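Local coordinates for variant surface glycoprotein MITat 1.13 (Trypanosoma brucei, PDB 6Z8H), which probably contributes to the protective coat on the parasite surface, whose switching between antigenically distinct variants lets the trypanosome escape host immunity, at residues T347-A352 against D363-L368; S67-A72 against R82-L87; K302-K307 against S327-E332. All coordinates share one frame; numbering follows the deposited sequence.

In the fold
From the N terminus, contact 2 comes first: it closes the short turn between the two long helices 34-75 and 78-129, bringing S67-A72 against R82-L87. Contact 3 follows much later, joining the ends of helices 294-304 and 318-329, and contact 1 comes last, closing the small hairpin of strands 348-351 and 358-361 just before helix 368-383. The three loops follow one another in series; none nests in or crosses another. In space contact 2 lies between the others and touches both, meeting contact 3 through R82 and K83 and contact 1 through S67, K68, T71 and A72. All three lie at one end of the elongated molecule, beside the second subunit.

Contact 1: residues T347-A352 against D363-L368; sequences TRIPKA and DKLSSL
L365 pushes its side chain against the strand 348-351, where I349 and K351, on either side of P350 in sequence, receive it. Followed outward, L365 has its CB aimed at the strand, and CG sits beside the backbone N, anti to the carbonyl carbon (chi1 -54°), which brings both methyls to the strand. CD1 rests between two neighbours: I349 CG1 is 3.8 Å from L365 CD1, and K351 CB is equally near that methyl. I349 CD1 also lies 3.9 Å from L365 CD1. The other branch, CD2, meets the lysine's aliphatic stem, with K351 CD 3.6 Å from L365 CD2 and K351 CG a little farther off. I349 and L365 run alongside each other, pointing opposite ways, whereas K351 crosses L365 at about a right angle. A bend in the lysine at chi3 (82°) carries CE farther from the leucine than CD, so CB, CG and CD make the contact, and CE and the ammonium group do not. No hydrogen bond crosses here; the strand spends its backbone bonds on the partner strand, with I349 pairing to D360 and K351 to K358. I349 is also backed by A374 of helix 368-383. L365 is the centre of an inverse gamma turn and S366 of a second, each with a weak backbone bond, and S367 then takes the N-cap position, its OG bonded to Q370 OE1. This is a two-stranded antiparallel hairpin whose exit, through two consecutive tight turns, leads straight into the final modelled helix of the domain and folds a leucine back over the hairpin.

Contact 2: residues S67-A72 against R82-L87; sequences SKLVTA and RKILPL
I84 and L87 of one long helix face L69 and A72 of the other in an antiparallel helical hairpin, the long two-helix core of the A-type variant surface glycoprotein N-terminal domain. The local axes come within 9.7 Å at 140°, so the pair is splayed well away from strictly antiparallel close to its turn. Along the second segment, R82 makes no contact with 67-72 and gives NH1 to A303 O. I84 then points its CB at the first helix and uses both branches. With CG1 beside the backbone N and CG2 anti to it, CD1 reaches A72, whose CB is 3.8 Å from I84 CD1, while CG2 lies over the backbone at 3.7 Å from L69 O. L85, its CB turned from the first helix, packs on L379 of the second subunit. P86 has no amide hydrogen to give, and the helix kinks there: L87 N bonds I84 O, three residues back, at 2.9 Å. Beyond the kink L87 lies across L69 at about a right angle, L87 CD1 standing 3.8 Å from L69 CD2. That same L69 methyl also meets I84 CG2. No hydrogen bond crosses the interface; W341 and I344 of helix 336-345 add further cover to L69. On the first helix S67 O is gripped twice by T71, which approaches from opposite faces of the carbonyl plane: the backbone N makes the ordinary helical bond, and T71 OG1 donates to S67 O at 2.8 Å, with a C=O...OG1 angle of 147° and a tilt of 33° from that plane.

Contact 3: residues K302-K307 against S327-E332; sequences KALLNK and SAYGRE
L304 lays one methyl against the methyl of A328, with L304 CD1 3.7 Å from A328 CB, and this small apolar touch carries most of the contact. Both residues aim their CB at the opposite segment. In L304 the CG stands beside the backbone N, anti to the carbonyl carbon (chi1 -68°), and the nearly extended second torsion sends CD1 across the gap to A328. The alanine methyl has two partners, roughly at right angles to each other: L304 CD1 and the face of its own neighbour Y329, with A328 CB 3.7 Å above the ring plane and over its centre. Y329 itself reaches the leucine more loosely, Y329 OH being 4.3 Å from L304 CD1. The hydroxyl's real tie is to helix 78-129, where Y329 OH is hydrogen-bonded to K83 O. That bond pins the far end of the ring, while P86 and L87 pack against its side chain and F287 meets it with the ring planes at about 50°. Thus the tyrosine is fixed at its polar tip as well as by its apolar surroundings. After it the chain leaves the helical path at G330, whose phi is positive (75°). No hydrogen bond joins 302-307 to 327-332, and little surface is buried between them; both also pack on helix 78-129. L304 packs on R82 and A328 on K83, so the C-terminal parts of helices 294-304 and 318-329 meet over the beginning of helix 78-129, with L380 of the second subunit against K302 and A303, and the short loop from G330 running on to helix 336-345.

Contact 1: residues T347-A352 against D363-L368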
ATOM      1  N   THR A 347      37.451  -0.230  12.294  1.00 28.87           N
ATOM      2  CA  THR A 347      38.017  -1.545  12.546  1.00 28.62           C
ATOM      3  C   THR A 347      38.407  -2.210  11.227  1.00 28.84           C
ATOM      4  O   THR A 347      37.605  -2.283  10.298  1.00 28.06           O
ATOM      5  CB  THR A 347      36.991  -2.409  13.272  1.00 29.47           C
ATOM      6  OG1 THR A 347      36.599  -1.781  14.495  1.00 32.77           O
ATOM      7  CG2 THR A 347      37.578  -3.761  13.606  1.00 28.80           C
ATOM      8  N   ARG A 348      39.649  -2.681  11.143  1.00 30.30           N
ATOM      9  CA  ARG A 348      40.151  -3.328   9.937  1.00 30.99           C
ATOM     10  C   ARG A 348      39.740  -4.796   9.924  1.00 29.93           C
ATOM     11  O   ARG A 348      39.759  -5.476  10.957  1.00 29.71           O
ATOM     12  CB  ARG A 348      41.674  -3.178   9.853  1.00 33.60           C
ATOM     13  CG  ARG A 348      42.128  -1.724   9.795  1.00 36.67           C
ATOM     14  CD  ARG A 348      43.611  -1.588   9.460  1.00 39.83           C
ATOM     15  NE  ARG A 348      43.894  -2.012   8.089  1.00 42.55           N
ATOM     16  CZ  ARG A 348      43.700  -1.257   7.008  1.00 44.39           C
ATOM     17  NH1 ARG A 348      43.227  -0.019   7.121  1.00 45.56           N
ATOM     18  NH2 ARG A 348      43.977  -1.738   5.804  1.00 44.59           N
ATOM     19  N   ILE A 349      39.327  -5.262   8.752  1.00 27.69           N
ATOM     20  CA  ILE A 349      38.776  -6.604   8.559  1.00 27.53           C
ATOM     21  C   ILE A 349      39.328  -7.170   7.265  1.00 26.42           C
ATOM     22  O   ILE A 349      39.805  -6.423   6.401  1.00 27.97           O
ATOM     23  CB  ILE A 349      37.238  -6.598   8.501  1.00 26.59           C
ATOM     24  CG1 ILE A 349      36.734  -5.653   7.407  1.00 26.25           C
ATOM     25  CG2 ILE A 349      36.663  -6.186   9.863  1.00 27.54           C
ATOM     26  CD1 ILE A 349      35.239  -5.780   7.127  1.00 25.93           C
ATOM     27  N   PRO A 350      39.292  -8.494   7.110  1.00 27.29           N
ATOM     28  CA  PRO A 350      39.783  -9.106   5.865  1.00 28.40           C
ATOM     29  C   PRO A 350      38.917  -8.743   4.667  1.00 28.70           C
ATOM     30  O   PRO A 350      37.698  -8.607   4.778  1.00 28.65           O
ATOM     31  CB  PRO A 350      39.715 -10.614   6.144  1.00 27.52           C
ATOM     32  CG  PRO A 350      39.527 -10.753   7.585  1.00 28.16           C
ATOM     33  CD  PRO A 350      38.891  -9.491   8.111  1.00 27.04           C
ATOM     34  N   LYS A 351      39.565  -8.662   3.499  1.00 30.03           N
ATOM     35  CA  LYS A 351      38.929  -8.387   2.212  1.00 31.41           C
ATOM     36  C   LYS A 351      39.447  -9.367   1.164  1.00 29.87           C
ATOM     37  O   LYS A 351      40.662  -9.569   1.045  1.00 29.77           O
ATOM     38  CB  LYS A 351      39.274  -6.961   1.762  1.00 32.56           C
ATOM     39  CG  LYS A 351      38.677  -6.562   0.426  1.00 36.55           C
ATOM     40  CD  LYS A 351      39.072  -5.148   0.003  1.00 39.50           C
ATOM     41  CE  LYS A 351      40.445  -5.092  -0.645  1.00 41.68           C
ATOM     42  NZ  LYS A 351      40.660  -3.779  -1.335  1.00 43.26           N
ATOM     43  N   ALA A 352      38.533  -9.953   0.390  1.00 30.02           N
ATOM     44  CA  ALA A 352      38.928 -10.834  -0.702  1.00 29.78           C
ATOM     45  C   ALA A 352      39.653 -10.051  -1.794  1.00 30.86           C
ATOM     46  O   ALA A 352      39.381  -8.874  -2.036  1.00 30.99           O
ATOM     47  CB  ALA A 352      37.686 -11.514  -1.289  1.00 31.40           C
ATOM     48  N   ASP A 363      34.000   0.526   7.473  1.00 31.21           N
ATOM     49  CA  ASP A 363      33.309   1.616   6.794  1.00 33.07           C
ATOM     50  C   ASP A 363      33.660   1.693   5.312  1.00 33.66           C
ATOM     51  O   ASP A 363      32.837   2.152   4.515  1.00 35.16           O
ATOM     52  CB  ASP A 363      33.602   2.940   7.494  1.00 35.63           C
ATOM     53  CG  ASP A 363      32.683   3.184   8.684  1.00 37.77           C
ATOM     54  OD1 ASP A 363      31.768   2.359   8.919  1.00 37.73           O
ATOM     55  OD2 ASP A 363      32.871   4.195   9.382  1.00 38.47           O
ATOM     56  N   LYS A 364      34.848   1.234   4.909  1.00 33.83           N
ATOM     57  CA  LYS A 364      35.169   1.195   3.484  1.00 35.74           C
ATOM     58  C   LYS A 364      34.528  -0.016   2.810  1.00 34.41           C
ATOM     59  O   LYS A 364      33.996   0.089   1.697  1.00 36.80           O
ATOM     60  CB  LYS A 364      36.687   1.210   3.287  1.00 38.21           C
ATOM     61  CG  LYS A 364      37.340   2.534   3.674  1.00 41.48           C
ATOM     62  CD  LYS A 364      37.859   3.293   2.459  1.00 44.11           C
ATOM     63  CE  LYS A 364      37.933   4.792   2.715  1.00 45.37           C
ATOM     64  NZ  LYS A 364      37.347   5.564   1.578  1.00 46.22           N
ATOM     65  N   LEU A 365      34.534  -1.160   3.486  1.00 32.50           N
ATOM     66  CA  LEU A 365      33.876  -2.379   3.009  1.00 31.83           C
ATOM     67  C   LEU A 365      32.434  -2.401   3.517  1.00 32.90           C
ATOM     68  O   LEU A 365      31.990  -3.303   4.227  1.00 34.60           O
ATOM     69  CB  LEU A 365      34.652  -3.597   3.493  1.00 31.16           C
ATOM     70  CG  LEU A 365      36.132  -3.581   3.142  1.00 30.94           C
ATOM     71  CD1 LEU A 365      36.863  -4.756   3.765  1.00 31.06           C
ATOM     72  CD2 LEU A 365      36.339  -3.540   1.644  1.00 32.74           C
ATOM     73  N   SER A 366      31.703  -1.364   3.126  1.00 31.86           N
ATOM     74  CA  SER A 366      30.446  -0.991   3.756  1.00 32.45           C
ATOM     75  C   SER A 366      29.235  -1.753   3.231  1.00 30.14           C
ATOM     76  O   SER A 366      28.223  -1.149   2.873  1.00 32.84           O
ATOM     77  CB  SER A 366      30.243   0.509   3.539  1.00 36.30           C
ATOM     78  OG  SER A 366      29.284   1.044   4.424  1.00 41.35           O
ATOM     79  N   SER A 367      29.294  -3.075   3.229  1.00 26.69           N
ATOM     80  CA  SER A 367      28.158  -3.853   2.769  1.00 26.18           C
ATOM     81  C   SER A 367      28.110  -5.191   3.495  1.00 25.48           C
ATOM     82  O   SER A 367      29.147  -5.780   3.830  1.00 24.31           O
ATOM     83  CB  SER A 367      28.227  -4.118   1.251  1.00 29.29           C
ATOM     84  OG  SER A 367      29.264  -5.037   0.938  1.00 32.01           O
ATOM     85  N   LEU A 368      26.889  -5.691   3.678  1.00 23.88           N
ATOM     86  CA  LEU A 368      26.703  -6.979   4.337  1.00 22.67           C
ATOM     87  C   LEU A 368      27.474  -8.116   3.686  1.00 21.45           C
ATOM     88  O   LEU A 368      28.026  -8.949   4.425  1.00 21.43           O
ATOM     89  CB  LEU A 368      25.211  -7.299   4.451  1.00 23.93           C
ATOM     90  CG  LEU A 368      24.834  -8.674   4.992  1.00 24.20           C
ATOM     91  CD1 LEU A 368      25.379  -8.885   6.373  1.00 24.10           C
ATOM     92  CD2 LEU A 368      23.311  -8.885   4.923  1.00 25.51           C
TER

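Contact 2: residues S67-A72 against R82-L87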
ATOM      1  N   SER A  67      24.963  -5.708  12.253  1.00 22.28           N
ATOM      2  CA  SER A  67      25.997  -6.419  11.516  1.00 23.34           C
ATOM      3  C   SER A  67      27.366  -5.804  11.732  1.00 25.54           C
ATOM      4  O   SER A  67      28.356  -6.529  11.862  1.00 24.09           O
ATOM      5  CB  SER A  67      25.636  -6.469  10.040  1.00 26.41           C
ATOM      6  OG  SER A  67      24.576  -7.376   9.879  1.00 31.26           O
ATOM      7  N   LYS A  68      27.403  -4.471  11.801  1.00 24.34           N
ATOM      8  CA  LYS A  68      28.639  -3.680  12.030  1.00 26.98           C
ATOM      9  C   LYS A  68      29.215  -4.046  13.404  1.00 24.52           C
ATOM     10  O   LYS A  68      30.451  -4.148  13.510  1.00 23.62           O
ATOM     11  CB  LYS A  68      28.337  -2.180  11.938  1.00 27.15           C
ATOM     12  CG  LYS A  68      28.492  -1.574  10.550  1.00 28.81           C
ATOM     13  CD  LYS A  68      28.880  -0.110  10.563  1.00 31.49           C
ATOM     14  CE  LYS A  68      27.941   0.759   9.756  1.00 36.24           C
ATOM     15  NZ  LYS A  68      28.292   2.195   9.865  1.00 36.23           N
ATOM     16  N   LEU A  69      28.350  -4.238  14.407  1.00 22.34           N
ATOM     17  CA  LEU A  69      28.767  -4.565  15.773  1.00 21.89           C
ATOM     18  C   LEU A  69      29.328  -5.982  15.831  1.00 22.25           C
ATOM     19  O   LEU A  69      30.356  -6.224  16.462  1.00 23.69           O
ATOM     20  CB  LEU A  69      27.605  -4.436  16.756  1.00 22.66           C
ATOM     21  CG  LEU A  69      27.139  -3.027  17.128  1.00 24.06           C
ATOM     22  CD1 LEU A  69      25.888  -3.099  17.966  1.00 24.32           C
ATOM     23  CD2 LEU A  69      28.262  -2.348  17.893  1.00 25.05           C
ATOM     24  N   VAL A  70      28.642  -6.951  15.215  1.00 21.99           N
ATOM     25  CA  VAL A  70      29.129  -8.330  15.272  1.00 22.05           C
ATOM     26  C   VAL A  70      30.483  -8.434  14.594  1.00 21.74           C
ATOM     27  O   VAL A  70      31.424  -9.053  15.120  1.00 22.33           O
ATOM     28  CB  VAL A  70      28.102  -9.298  14.664  1.00 23.06           C
ATOM     29  CG1 VAL A  70      28.682 -10.695  14.558  1.00 24.06           C
ATOM     30  CG2 VAL A  70      26.836  -9.301  15.475  1.00 24.36           C
ATOM     31  N   THR A  71      30.596  -7.848  13.404  1.00 20.85           N
ATOM     32  CA  THR A  71      31.838  -7.926  12.650  1.00 22.46           C
ATOM     33  C   THR A  71      32.975  -7.264  13.409  1.00 23.16           C
ATOM     34  O   THR A  71      34.060  -7.829  13.546  1.00 23.45           O
ATOM     35  CB  THR A  71      31.649  -7.270  11.284  1.00 22.77           C
ATOM     36  OG1 THR A  71      30.523  -7.850  10.589  1.00 23.34           O
ATOM     37  CG2 THR A  71      32.891  -7.391  10.433  1.00 23.92           C
ATOM     38  N   ALA A  72      32.737  -6.074  13.943  1.00 23.05           N
ATOM     39  CA  ALA A  72      33.773  -5.386  14.704  1.00 23.37           C
ATOM     40  C   ALA A  72      34.132  -6.140  15.979  1.00 23.55           C
ATOM     41  O   ALA A  72      35.299  -6.175  16.371  1.00 25.00           O
ATOM     42  CB  ALA A  72      33.287  -3.965  15.024  1.00 23.53           C
ATOM     43  N   ARG A  82      36.139  -4.977  24.206  1.00 26.15           N
ATOM     44  CA  ARG A  82      35.446  -4.826  25.471  1.00 26.46           C
ATOM     45  C   ARG A  82      34.456  -3.665  25.434  1.00 26.11           C
ATOM     46  O   ARG A  82      33.469  -3.707  26.170  1.00 27.14           O
ATOM     47  CB  ARG A  82      36.464  -4.636  26.595  1.00 27.83           C
ATOM     48  CG  ARG A  82      37.263  -5.897  26.898  1.00 30.56           C
ATOM     49  CD  ARG A  82      38.305  -5.598  27.933  1.00 33.11           C
ATOM     50  NE  ARG A  82      39.182  -6.723  28.212  1.00 35.83           N
ATOM     51  CZ  ARG A  82      38.876  -7.724  29.027  1.00 36.39           C
ATOM     52  NH1 ARG A  82      37.692  -7.769  29.625  1.00 35.96           N
ATOM     53  NH2 ARG A  82      39.745  -8.691  29.238  1.00 38.10           N
ATOM     54  N   LYS A  83      34.719  -2.621  24.637  1.00 25.17           N
ATOM     55  CA  LYS A  83      33.766  -1.520  24.442  1.00 26.12           C
ATOM     56  C   LYS A  83      32.588  -1.930  23.558  1.00 25.99           C
ATOM     57  O   LYS A  83      31.514  -1.356  23.671  1.00 27.26           O
ATOM     58  CB  LYS A  83      34.495  -0.318  23.826  1.00 28.75           C
ATOM     59  CG  LYS A  83      35.662   0.227  24.710  1.00 27.95           C
ATOM     60  CD  LYS A  83      36.485   1.305  24.016  1.00 33.08           C
ATOM     61  CE  LYS A  83      37.433   1.991  24.979  1.00 46.55           C
ATOM     62  NZ  LYS A  83      38.165   3.113  24.310  1.00 57.81           N
ATOM     63  N   ILE A  84      32.732  -2.955  22.727  1.00 24.53           N
ATOM     64  CA  ILE A  84      31.663  -3.374  21.822  1.00 23.33           C
ATOM     65  C   ILE A  84      30.753  -4.426  22.452  1.00 23.19           C
ATOM     66  O   ILE A  84      29.537  -4.419  22.218  1.00 22.98           O
ATOM     67  CB  ILE A  84      32.290  -3.895  20.519  1.00 23.33           C
ATOM     68  CG1 ILE A  84      33.154  -2.820  19.872  1.00 24.86           C
ATOM     69  CG2 ILE A  84      31.224  -4.422  19.590  1.00 24.66           C
ATOM     70  CD1 ILE A  84      33.925  -3.292  18.707  1.00 26.01           C
ATOM     71  N   LEU A  85      31.315  -5.342  23.252  1.00 23.11           N
ATOM     72  CA  LEU A  85      30.491  -6.408  23.815  1.00 23.97           C
ATOM     73  C   LEU A  85      29.231  -5.931  24.531  1.00 23.96           C
ATOM     74  O   LEU A  85      28.183  -6.575  24.358  1.00 23.37           O
ATOM     75  CB  LEU A  85      31.339  -7.328  24.693  1.00 24.80           C
ATOM     76  CG  LEU A  85      32.479  -8.046  23.994  1.00 26.69           C
ATOM     77  CD1 LEU A  85      33.120  -9.066  24.957  1.00 27.41           C
ATOM     78  CD2 LEU A  85      32.064  -8.736  22.727  1.00 27.60           C
ATOM     79  N   PRO A  86      29.243  -4.863  25.335  1.00 22.89           N
ATOM     80  CA  PRO A  86      28.002  -4.449  26.012  1.00 22.35           C
ATOM     81  C   PRO A  86      26.924  -3.941  25.070  1.00 23.35           C
ATOM     82  O   PRO A  86      25.785  -3.772  25.512  1.00 24.29           O
ATOM     83  CB  PRO A  86      28.461  -3.328  26.962  1.00 24.39           C
ATOM     84  CG  PRO A  86      29.930  -3.638  27.200  1.00 25.78           C
ATOM     85  CD  PRO A  86      30.421  -4.154  25.872  1.00 24.97           C
ATOM     86  N   LEU A  87      27.269  -3.676  23.820  1.00 23.42           N
ATOM     87  CA  LEU A  87      26.293  -3.222  22.847  1.00 23.51           C
ATOM     88  C   LEU A  87      25.571  -4.367  22.172  1.00 22.93           C
ATOM     89  O   LEU A  87      24.492  -4.145  21.598  1.00 23.14           O
ATOM     90  CB  LEU A  87      27.015  -2.359  21.822  1.00 24.12           C
ATOM     91  CG  LEU A  87      27.860  -1.201  22.366  1.00 23.84           C
ATOM     92  CD1 LEU A  87      28.644  -0.509  21.209  1.00 25.50           C
ATOM     93  CD2 LEU A  87      27.066  -0.186  23.177  1.00 24.98           C
TER

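Contact 3: residues K302-K307 against S327-E332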
ATOM      1  N   LYS A 302      30.855  -7.360  33.154  1.00 28.12           N
ATOM      2  CA  LYS A 302      31.582  -8.555  32.754  1.00 26.32           C
ATOM      3  C   LYS A 302      32.832  -8.205  31.958  1.00 27.57           C
ATOM      4  O   LYS A 302      33.894  -8.809  32.159  1.00 28.87           O
ATOM      5  CB  LYS A 302      30.663  -9.461  31.914  1.00 26.76           C
ATOM      6  CG  LYS A 302      29.510 -10.102  32.698  1.00 28.51           C
ATOM      7  CD  LYS A 302      28.353 -10.557  31.862  1.00 31.72           C
ATOM      8  CE  LYS A 302      28.472 -11.889  31.341  1.00 31.17           C
ATOM      9  NZ  LYS A 302      28.715 -12.946  32.373  1.00 30.68           N
ATOM     10  N   ALA A 303      32.716  -7.259  31.024  1.00 27.23           N
ATOM     11  CA  ALA A 303      33.751  -6.999  30.034  1.00 27.31           C
ATOM     12  C   ALA A 303      34.642  -5.823  30.391  1.00 27.78           C
ATOM     13  O   ALA A 303      35.801  -5.800  29.973  1.00 29.51           O
ATOM     14  CB  ALA A 303      33.114  -6.744  28.657  1.00 28.27           C
ATOM     15  N   LEU A 304      34.124  -4.821  31.112  1.00 27.95           N
ATOM     16  CA  LEU A 304      34.888  -3.619  31.411  1.00 29.05           C
ATOM     17  C   LEU A 304      35.309  -3.494  32.867  1.00 30.60           C
ATOM     18  O   LEU A 304      36.162  -2.653  33.160  1.00 32.53           O
ATOM     19  CB  LEU A 304      34.114  -2.366  30.986  1.00 28.69           C
ATOM     20  CG  LEU A 304      33.950  -2.199  29.473  1.00 29.70           C
ATOM     21  CD1 LEU A 304      32.954  -1.077  29.127  1.00 30.94           C
ATOM     22  CD2 LEU A 304      35.288  -1.927  28.810  1.00 30.61           C
ATOM     23  N   LEU A 305      34.743  -4.289  33.782  1.00 29.57           N
ATOM     24  CA  LEU A 305      35.149  -4.272  35.185  1.00 30.71           C
ATOM     25  C   LEU A 305      35.785  -5.590  35.613  1.00 32.45           C
ATOM     26  O   LEU A 305      35.894  -5.859  36.815  1.00 33.45           O
ATOM     27  CB  LEU A 305      33.960  -3.947  36.082  1.00 31.49           C
ATOM     28  CG  LEU A 305      33.397  -2.542  35.922  1.00 34.00           C
ATOM     29  CD1 LEU A 305      32.213  -2.321  36.853  1.00 34.64           C
ATOM     30  CD2 LEU A 305      34.481  -1.494  36.182  1.00 35.26           C
ATOM     31  N   ASN A 306      36.207  -6.422  34.658  1.00 34.16           N
ATOM     32  CA  ASN A 306      37.007  -7.618  34.954  1.00 34.58           C
ATOM     33  C   ASN A 306      36.258  -8.586  35.874  1.00 34.67           C
ATOM     34  O   ASN A 306      36.854  -9.231  36.741  1.00 37.00           O
ATOM     35  CB  ASN A 306      38.376  -7.242  35.549  1.00 35.69           C
ATOM     36  CG  ASN A 306      39.398  -8.390  35.511  1.00 38.53           C
ATOM     37  OD1 ASN A 306      39.446  -9.160  34.545  1.00 39.90           O
ATOM     38  ND2 ASN A 306      40.232  -8.493  36.566  1.00 39.39           N
ATOM     39  N   LYS A 307      34.946  -8.691  35.696  1.00 33.75           N
ATOM     40  CA  LYS A 307      34.108  -9.627  36.448  1.00 31.87           C
ATOM     41  C   LYS A 307      33.276 -10.455  35.480  1.00 30.55           C
ATOM     42  O   LYS A 307      32.041 -10.340  35.429  1.00 30.75           O
ATOM     43  CB  LYS A 307      33.218  -8.900  37.454  1.00 31.72           C
ATOM     44  N   SER A 327      34.299   5.959  30.756  1.00 34.85           N
ATOM     45  CA  SER A 327      35.590   5.729  30.107  1.00 35.96           C
ATOM     46  C   SER A 327      35.406   5.137  28.720  1.00 34.35           C
ATOM     47  O   SER A 327      36.155   5.460  27.785  1.00 35.01           O
ATOM     48  CB  SER A 327      36.439   4.779  30.957  1.00 37.32           C
ATOM     49  OG  SER A 327      36.832   5.396  32.166  1.00 39.29           O
ATOM     50  N   ALA A 328      34.413   4.270  28.565  1.00 32.24           N
ATOM     51  CA  ALA A 328      34.265   3.563  27.306  1.00 30.46           C
ATOM     52  C   ALA A 328      33.534   4.385  26.259  1.00 29.95           C
ATOM     53  O   ALA A 328      33.843   4.257  25.071  1.00 31.65           O
ATOM     54  CB  ALA A 328      33.516   2.244  27.509  1.00 31.15           C
ATOM     55  N   TYR A 329      32.565   5.211  26.660  1.00 29.85           N
ATOM     56  CA  TYR A 329      31.675   5.854  25.700  1.00 29.86           C
ATOM     57  C   TYR A 329      31.646   7.372  25.834  1.00 31.66           C
ATOM     58  O   TYR A 329      30.776   8.009  25.251  1.00 33.41           O
ATOM     59  CB  TYR A 329      30.242   5.279  25.803  1.00 28.40           C
ATOM     60  CG  TYR A 329      30.191   3.780  25.830  1.00 28.11           C
ATOM     61  CD1 TYR A 329      30.477   3.056  24.698  1.00 27.28           C
ATOM     62  CD2 TYR A 329      29.857   3.085  26.985  1.00 26.98           C
ATOM     63  CE1 TYR A 329      30.507   1.667  24.726  1.00 27.02           C
ATOM     64  CE2 TYR A 329      29.856   1.720  27.014  1.00 27.24           C
ATOM     65  CZ  TYR A 329      30.120   0.999  25.858  1.00 26.48           C
ATOM     66  OH  TYR A 329      30.153  -0.401  25.919  1.00 28.24           O
ATOM     67  N   GLY A 330      32.601   7.962  26.539  1.00 32.05           N
ATOM     68  CA  GLY A 330      32.521   9.341  26.943  1.00 32.53           C
ATOM     69  C   GLY A 330      31.546   9.523  28.090  1.00 32.52           C
ATOM     70  O   GLY A 330      30.715   8.664  28.385  1.00 32.50           O
ATOM     71  N   ARG A 331      31.649  10.686  28.738  1.00 34.08           N
ATOM     72  CA  ARG A 331      30.844  10.965  29.924  1.00 35.30           C
ATOM     73  C   ARG A 331      29.362  10.812  29.594  1.00 36.82           C
ATOM     74  O   ARG A 331      28.845  11.474  28.689  1.00 37.13           O
ATOM     75  CB  ARG A 331      31.144  12.375  30.450  1.00 36.28           C
ATOM     76  CG  ARG A 331      30.379  12.732  31.706  1.00 38.67           C
ATOM     77  CD  ARG A 331      31.006  13.930  32.414  1.00 40.79           C
ATOM     78  NE  ARG A 331      32.391  13.666  32.802  1.00 42.32           N
ATOM     79  CZ  ARG A 331      32.752  13.036  33.918  1.00 43.47           C
ATOM     80  NH1 ARG A 331      31.829  12.593  34.763  1.00 42.94           N
ATOM     81  NH2 ARG A 331      34.037  12.836  34.188  1.00 45.09           N
ATOM     82  N   GLU A 332      28.685   9.923  30.328  1.00 37.70           N
ATOM     83  CA  GLU A 332      27.282   9.572  30.083  1.00 39.09           C
ATOM     84  C   GLU A 332      26.999   9.254  28.607  1.00 38.78           C
ATOM     85  O   GLU A 332      25.916   9.545  28.081  1.00 38.72           O
ATOM     86  CB  GLU A 332      26.334  10.641  30.625  1.00 42.84           C
ATOM     87  CG  GLU A 332      26.396  10.800  32.145  1.00 46.24           C
ATOM     88  CD  GLU A 332      25.190  10.205  32.856  1.00 50.71           C
ATOM     89  OE1 GLU A 332      24.048  10.469  32.406  1.00 52.63           O
ATOM     90  OE2 GLU A 332      25.385   9.479  33.861  1.00 52.87           O
TER